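Local structure of cytochrome C-550 (Paracoccus versutus, 2BH4) at residues M69-E73 / A74-E78; K84-L87 / V88-G92. The protein carries a covalently bound heme c and probably serves as a soluble electron-transfer protein of the class I cytochrome c family. The protein carries 1 engineered substitution. All blocks are in the same frame, centred on the assembly; numbering follows the deposited sequence.

Interaction 1: residues M69-E73 / A74-E78. With HEC (heme c), chain B.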
loop_
_atom_site.group_PDB
_atom_site.type_symbol
_atom_site.label_atom_id
_atom_site.label_comp_id
_atom_site.label_asym_id
_atom_site.label_seq_id
_atom_site.Cartn_x
_atom_site.Cartn_y
_atom_site.Cartn_z
ATOM N N MET A 69 -12.298 -1.032 -7.777
ATOM C CA MET A 69 -11.325 -1.700 -6.923
ATOM C C MET A 69 -10.720 -0.766 -5.877
ATOM O O MET A 69 -10.272 0.337 -6.186
ATOM C CB MET A 69 -10.222 -2.330 -7.746
ATOM C CG MET A 69 -9.368 -3.304 -6.957
ATOM S SD MET A 69 -8.030 -4.171 -7.817
ATOM C CE MET A 69 -8.928 -5.301 -8.868
ATOM N N VAL A 70 -10.690 -1.250 -4.640
ATOM C CA VAL A 70 -10.028 -0.567 -3.525
ATOM C C VAL A 70 -9.049 -1.527 -2.853
ATOM O O VAL A 70 -9.071 -2.746 -3.112
ATOM C CB VAL A 70 -11.025 -0.062 -2.459
ATOM C CG1 VAL A 70 -12.076 0.837 -3.074
ATOM C CG2 VAL A 70 -11.702 -1.205 -1.754
ATOM N N TRP A 71 -8.187 -0.982 -1.996
ATOM C CA TRP A 71 -7.256 -1.815 -1.233
ATOM C C TRP A 71 -7.947 -2.522 -0.098
ATOM O O TRP A 71 -8.151 -1.954 0.962
ATOM C CB TRP A 71 -6.079 -1.017 -0.691
ATOM C CG TRP A 71 -5.059 -0.722 -1.727
ATOM C CD1 TRP A 71 -4.748 0.492 -2.248
ATOM C CD2 TRP A 71 -4.193 -1.669 -2.370
ATOM N NE1 TRP A 71 -3.761 0.358 -3.194
ATOM C CE2 TRP A 71 -3.406 -0.960 -3.294
ATOM C CE3 TRP A 71 -4.045 -3.053 -2.285
ATOM C CZ2 TRP A 71 -2.435 -1.577 -4.073
ATOM C CZ3 TRP A 71 -3.094 -3.670 -3.080
ATOM C CH2 TRP A 71 -2.316 -2.940 -3.978
ATOM N N SER A 72 -8.261 -3.785 -0.307
ATOM C CA SER A 72 -8.760 -4.615 0.774
ATOM C C SER A 72 -7.598 -5.131 1.602
ATOM O O SER A 72 -6.443 -5.137 1.157
ATOM C CB SER A 72 -9.516 -5.799 0.201
ATOM O OG SER A 72 -8.635 -6.694 -0.458
ATOM N N GLU A 73 -7.894 -5.594 2.806
ATOM C CA GLU A 73 -6.859 -6.183 3.627
ATOM C C GLU A 73 -6.203 -7.393 2.932
ATOM O O GLU A 73 -4.968 -7.510 2.936
ATOM C CB GLU A 73 -7.438 -6.551 5.000
ATOM C CG GLU A 73 -7.609 -5.295 5.883
ATOM C CD GLU A 73 -8.170 -5.606 7.267
ATOM O OE1 GLU A 73 -7.987 -6.748 7.730
ATOM O OE2 GLU A 73 -8.777 -4.703 7.877
ATOM N N ALA A 74 -6.993 -8.213 2.237
ATOM C CA ALA A 74 -6.450 -9.390 1.553
ATOM C C ALA A 74 -5.498 -8.994 0.408
ATOM O O ALA A 74 -4.402 -9.553 0.259
ATOM C CB ALA A 74 -7.590 -10.284 1.045
ATOM N N ASP A 75 -5.907 -8.010 -0.379
ATOM C CA ASP A 75 -5.071 -7.554 -1.490
ATOM C C ASP A 75 -3.802 -6.879 -0.962
ATOM O O ASP A 75 -2.724 -7.068 -1.531
ATOM C CB ASP A 75 -5.856 -6.628 -2.429
ATOM C CG ASP A 75 -6.607 -7.399 -3.501
ATOM O OD1 ASP A 75 -6.076 -8.418 -4.012
ATOM O OD2 ASP A 75 -7.703 -6.960 -3.884
ATOM N N LEU A 76 -3.906 -6.107 0.119
ATOM C CA LEU A 76 -2.725 -5.499 0.721
ATOM C C LEU A 76 -1.720 -6.535 1.185
ATOM O O LEU A 76 -0.524 -6.406 0.930
ATOM C CB LEU A 76 -3.092 -4.590 1.882
ATOM C CG LEU A 76 -3.677 -3.241 1.484
ATOM C CD1 LEU A 76 -4.353 -2.581 2.662
ATOM C CD2 LEU A 76 -2.609 -2.300 0.848
ATOM N N ILE A 77 -2.198 -7.602 1.820
ATOM C CA ILE A 77 -1.273 -8.627 2.279
ATOM C C ILE A 77 -0.520 -9.232 1.087
ATOM O O ILE A 77 0.693 -9.420 1.138
ATOM C CB ILE A 77 -2.002 -9.702 3.093
ATOM C CG1 ILE A 77 -2.451 -9.093 4.417
ATOM C CG2 ILE A 77 -1.087 -10.903 3.344
ATOM C CD1 ILE A 77 -3.387 -9.990 5.204
ATOM N N GLU A 78 -1.240 -9.513 0.004
ATOM C CA GLU A 78 -0.614 -10.102 -1.182
ATOM C C GLU A 78 0.380 -9.137 -1.818
ATOM O O GLU A 78 1.511 -9.507 -2.123
ATOM C CB GLU A 78 -1.675 -10.540 -2.195
ATOM C CG GLU A 78 -2.515 -11.745 -1.731
ATOM C CD GLU A 78 -3.546 -12.184 -2.736
ATOM O OE1 GLU A 78 -3.616 -11.559 -3.826
ATOM O OE2 GLU A 78 -4.294 -13.141 -2.425
HETATM FE FE HEC B . 5.331 0.824 -1.336
HETATM C CHA HEC B . 3.018 1.734 -3.652
HETATM C CHB HEC B . 2.842 -0.367 0.680
HETATM C CHC HEC B . 7.667 -0.448 0.828
HETATM C CHD HEC B . 7.790 2.515 -2.984
HETATM N NA HEC B . 3.327 0.707 -1.473
HETATM C C1A HEC B . 2.534 1.122 -2.521
HETATM C C2A HEC B . 1.152 0.833 -2.261
HETATM C C3A HEC B . 1.111 0.242 -1.056
HETATM C C4A HEC B . 2.469 0.151 -0.543
HETATM C CMA HEC B . -0.144 -0.265 -0.342
HETATM C CAA HEC B . -0.016 1.205 -3.183
HETATM C CBA HEC B . -0.469 2.607 -2.779
HETATM C CGA HEC B . -1.585 3.210 -3.600
HETATM O O1A HEC B . -1.857 4.439 -3.396
HETATM O O2A HEC B . -2.218 2.509 -4.436
HETATM N NB HEC B . 5.270 -0.211 0.428
HETATM C C1B HEC B . 4.127 -0.528 1.128
HETATM C C2B HEC B . 4.521 -1.168 2.364
HETATM C C3B HEC B . 5.845 -1.237 2.376
HETATM C C4B HEC B . 6.359 -0.607 1.175
HETATM C CMB HEC B . 3.535 -1.651 3.439
HETATM C CAB HEC B . 6.730 -1.880 3.465
HETATM C CBB HEC B . 6.516 -3.218 3.644
HETATM N NC HEC B . 7.314 0.996 -1.104
HETATM C C1C HEC B . 8.119 0.371 -0.195
HETATM C C2C HEC B . 9.495 0.758 -0.405
HETATM C C3C HEC B . 9.560 1.582 -1.459
HETATM C C4C HEC B . 8.178 1.756 -1.893
HETATM C CMC HEC B . 10.660 0.253 0.470
HETATM C CAC HEC B . 10.790 2.283 -2.100
HETATM C CBC HEC B . 11.919 1.599 -2.429
HETATM N ND HEC B . 5.401 1.918 -3.010
HETATM C C1D HEC B . 6.541 2.506 -3.539
HETATM C C2D HEC B . 6.238 3.063 -4.838
HETATM C C3D HEC B . 4.789 2.816 -5.045
HETATM C C4D HEC B . 4.314 2.079 -3.868
HETATM C CMD HEC B . 7.157 3.794 -5.822
HETATM C CAD HEC B . 4.027 3.187 -6.332
HETATM C CBD HEC B . 4.012 1.864 -7.124
HETATM C CGD HEC B . 3.707 2.035 -8.609
HETATM O O1D HEC B . 3.315 3.153 -9.012
HETATM O O2D HEC B . 3.821 1.046 -9.378
HETATM O O HOH W 1 -9.916 -5.197 -3.349
#

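Interaction 2: residues K84-L87 / V88-G92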
loop_
_atom_site.group_PDB
_atom_site.type_symbol
_atom_site.label_atom_id
_atom_site.label_comp_id
_atom_site.label_asym_id
_atom_site.label_seq_id
_atom_site.Cartn_x
_atom_site.Cartn_y
_atom_site.Cartn_z
ATOM N N LYS A 84 5.103 -7.276 -7.683
ATOM C CA LYS A 84 5.046 -7.509 -9.133
ATOM C C LYS A 84 4.039 -8.570 -9.572
ATOM O O LYS A 84 3.226 -8.305 -10.464
ATOM C CB LYS A 84 6.446 -7.830 -9.709
ATOM C CG LYS A 84 6.465 -8.204 -11.221
ATOM C CD LYS A 84 6.186 -6.998 -12.135
ATOM C CE LYS A 84 6.942 -7.024 -13.483
ATOM N NZ LYS A 84 6.175 -7.516 -14.700
ATOM N N PRO A 85 4.097 -9.779 -8.994
ATOM C CA PRO A 85 3.107 -10.754 -9.467
ATOM C C PRO A 85 1.671 -10.355 -9.146
ATOM O O PRO A 85 0.749 -10.783 -9.845
ATOM C CB PRO A 85 3.484 -12.045 -8.724
ATOM C CG PRO A 85 4.270 -11.596 -7.574
ATOM C CD PRO A 85 5.018 -10.375 -8.008
ATOM N N TRP A 86 1.463 -9.557 -8.097
ATOM C CA TRP A 86 0.116 -9.047 -7.829
ATOM C C TRP A 86 -0.361 -8.197 -9.014
ATOM O O TRP A 86 -1.482 -8.353 -9.478
ATOM C CB TRP A 86 0.066 -8.256 -6.515
ATOM C CG TRP A 86 -1.297 -7.845 -6.100
ATOM C CD1 TRP A 86 -2.165 -8.548 -5.313
ATOM C CD2 TRP A 86 -1.973 -6.627 -6.449
ATOM N NE1 TRP A 86 -3.323 -7.848 -5.138
ATOM C CE2 TRP A 86 -3.237 -6.668 -5.835
ATOM C CE3 TRP A 86 -1.634 -5.508 -7.217
ATOM C CZ2 TRP A 86 -4.146 -5.622 -5.949
ATOM C CZ3 TRP A 86 -2.545 -4.493 -7.338
ATOM C CH2 TRP A 86 -3.783 -4.552 -6.723
ATOM N N LEU A 87 0.503 -7.318 -9.504
ATOM C CA LEU A 87 0.170 -6.497 -10.658
ATOM C C LEU A 87 -0.077 -7.347 -11.897
ATOM O O LEU A 87 -1.013 -7.085 -12.634
ATOM C CB LEU A 87 1.303 -5.520 -10.961
ATOM C CG LEU A 87 1.472 -4.358 -9.997
ATOM C CD1 LEU A 87 2.673 -3.535 -10.421
ATOM C CD2 LEU A 87 0.228 -3.479 -9.936
ATOM N N VAL A 88 0.765 -8.357 -12.121
ATOM C CA VAL A 88 0.563 -9.241 -13.260
ATOM C C VAL A 88 -0.799 -9.943 -13.146
ATOM O O VAL A 88 -1.530 -10.067 -14.110
ATOM C CB VAL A 88 1.706 -10.257 -13.393
ATOM C CG1 VAL A 88 1.383 -11.310 -14.477
ATOM C CG2 VAL A 88 3.002 -9.563 -13.692
ATOM N N GLU A 89 -1.132 -10.418 -11.949
ATOM C CA GLU A 89 -2.390 -11.073 -11.719
ATOM C C GLU A 89 -3.578 -10.180 -12.050
ATOM O O GLU A 89 -4.496 -10.613 -12.745
ATOM C CB GLU A 89 -2.484 -11.567 -10.269
ATOM C CG GLU A 89 -3.804 -12.222 -9.888
ATOM C CD GLU A 89 -3.836 -12.602 -8.442
ATOM O OE1 GLU A 89 -2.854 -13.229 -7.987
ATOM O OE2 GLU A 89 -4.820 -12.255 -7.755
ATOM N N LYS A 90 -3.547 -8.937 -11.569
ATOM C CA LYS A 90 -4.681 -8.049 -11.714
ATOM C C LYS A 90 -4.794 -7.438 -13.107
ATOM O O LYS A 90 -5.891 -7.152 -13.544
ATOM C CB LYS A 90 -4.654 -6.959 -10.627
ATOM C CG LYS A 90 -4.651 -7.494 -9.186
ATOM C CD LYS A 90 -5.822 -8.400 -8.875
ATOM C CE LYS A 90 -5.748 -8.913 -7.480
ATOM N NZ LYS A 90 -6.777 -9.919 -7.163
ATOM N N THR A 91 -3.671 -7.256 -13.797
ATOM C CA THR A 91 -3.703 -6.712 -15.163
ATOM C C THR A 91 -3.860 -7.774 -16.244
ATOM O O THR A 91 -4.319 -7.474 -17.353
ATOM C CB THR A 91 -2.426 -5.944 -15.523
ATOM O OG1 THR A 91 -1.298 -6.809 -15.427
ATOM C CG2 THR A 91 -2.234 -4.699 -14.672
ATOM N N GLY A 92 -3.426 -8.992 -15.946
ATOM C CA GLY A 92 -3.353 -10.062 -16.929
ATOM C C GLY A 92 -2.199 -9.878 -17.896
ATOM O O GLY A 92 -2.169 -10.515 -18.961
#

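Interaction 1: residues M69-E73 / A74-E78
S72 and L76 join through the first backbone turn of helix 73-81, where L76 N donates to S72 O over 2.9 Å, and I77 N repeats the step to E73 O. The side chain of S72 caps the same turn: its OG accepts from D75 N at 3.0 Å, with an N-H...O angle of 163°. That bond depends on a chi1 of 69°, which sets OG between the backbone N and the carbonyl carbon. S72 is thus the N-cap of the helix, and the loop ahead of it delivers W71 to the heme. A water ties loop to helix once more, donating to V70 O and to D75 OD2, with a weak bond from S72 OG; the other carboxylate oxygen, D75 OD1, is taken by W86. W71 lies between helix and heme. Its NE1 gives a nearly straight hydrogen bond (2.9 Å, 165°) to heme propionate O2A; that oxygen lies at the edge of the indole, in its plane. L76 CD2 stands above the indole plane, offset toward its rim, 3.5 Å from W71 CE3, and the same atom is 3.4 Å from heme CMA; one leucine methyl thus meets both the indole and a heme methyl. The backbone of D75 borders the benzene edge of W71 near its plane. A leucine in place of W71 would probably leave propionate O2A without this N-H donor and open a gap beside L76 CD2. Beyond L76, V112 of helix 108-117 continues the apolar packing.

Interaction 2: residues K84-L87 / V88-G92
Helix 83-91 ends in the turns that join W86 and L87 to K90 and T91, with i-to-i+4 backbone bonds running from V88 N to K84 O through T91 N to L87 O, and G92 N to V88 O following. At T91, L87 O is gripped twice: T91 OG1 donates to it at 2.8 Å and T91 N at 2.9 Å, the two approaching from opposite faces of the carbonyl plane. T91 OG1 also accepts from D93 N, just past the helix, where G92 has turned to positive phi.

One turn apart, K90 lies across W86. Its CG stands over the centre of the six-membered ring, 3.7 Å from the centroid and 9° off the normal, a CH-pi contact. The bend at chi2 (-57°) turns the rest of the lysine along the indole, bringing K90 CE to 3.5 Å from W86 NE1. The ammonium then reaches E89, with K90 NZ 3.1 Å from E89 OE2 in a salt bridge that meets the carboxylate on its anti side. On another side of the helix, V88 CG2 rests 3.5 Å from K84 O, while K84 NZ is hydrogen-bonded to A96 O.

W86 stacks on W71 and gives its N-H to D75 of helix 73-81; L87, K90 and T91 pack against V62 of helix 57-65.

Interactions 1 and 2 belong to successive helices, 73-81 and 83-91, and lie at opposite helix ends: a serine N-cap in 69-78, a doubly bonded carbonyl near the C-terminus in 84-92. Both are partly buried, but interaction 1 lies nearer the centre of the chain and works directly on the heme, whereas interaction 2 is farther out, with the side chain of L87 about 5 Å from the heme. Their buried tryptophans connect them, W71 CH2 packing 3.5 Å from W86 CH2, and D75 adds a polar tie between the two helices. The outer side of interaction 2 carries the E89-K90 salt bridge, while in interaction 1 a water bridges V70 O and D75 OD2.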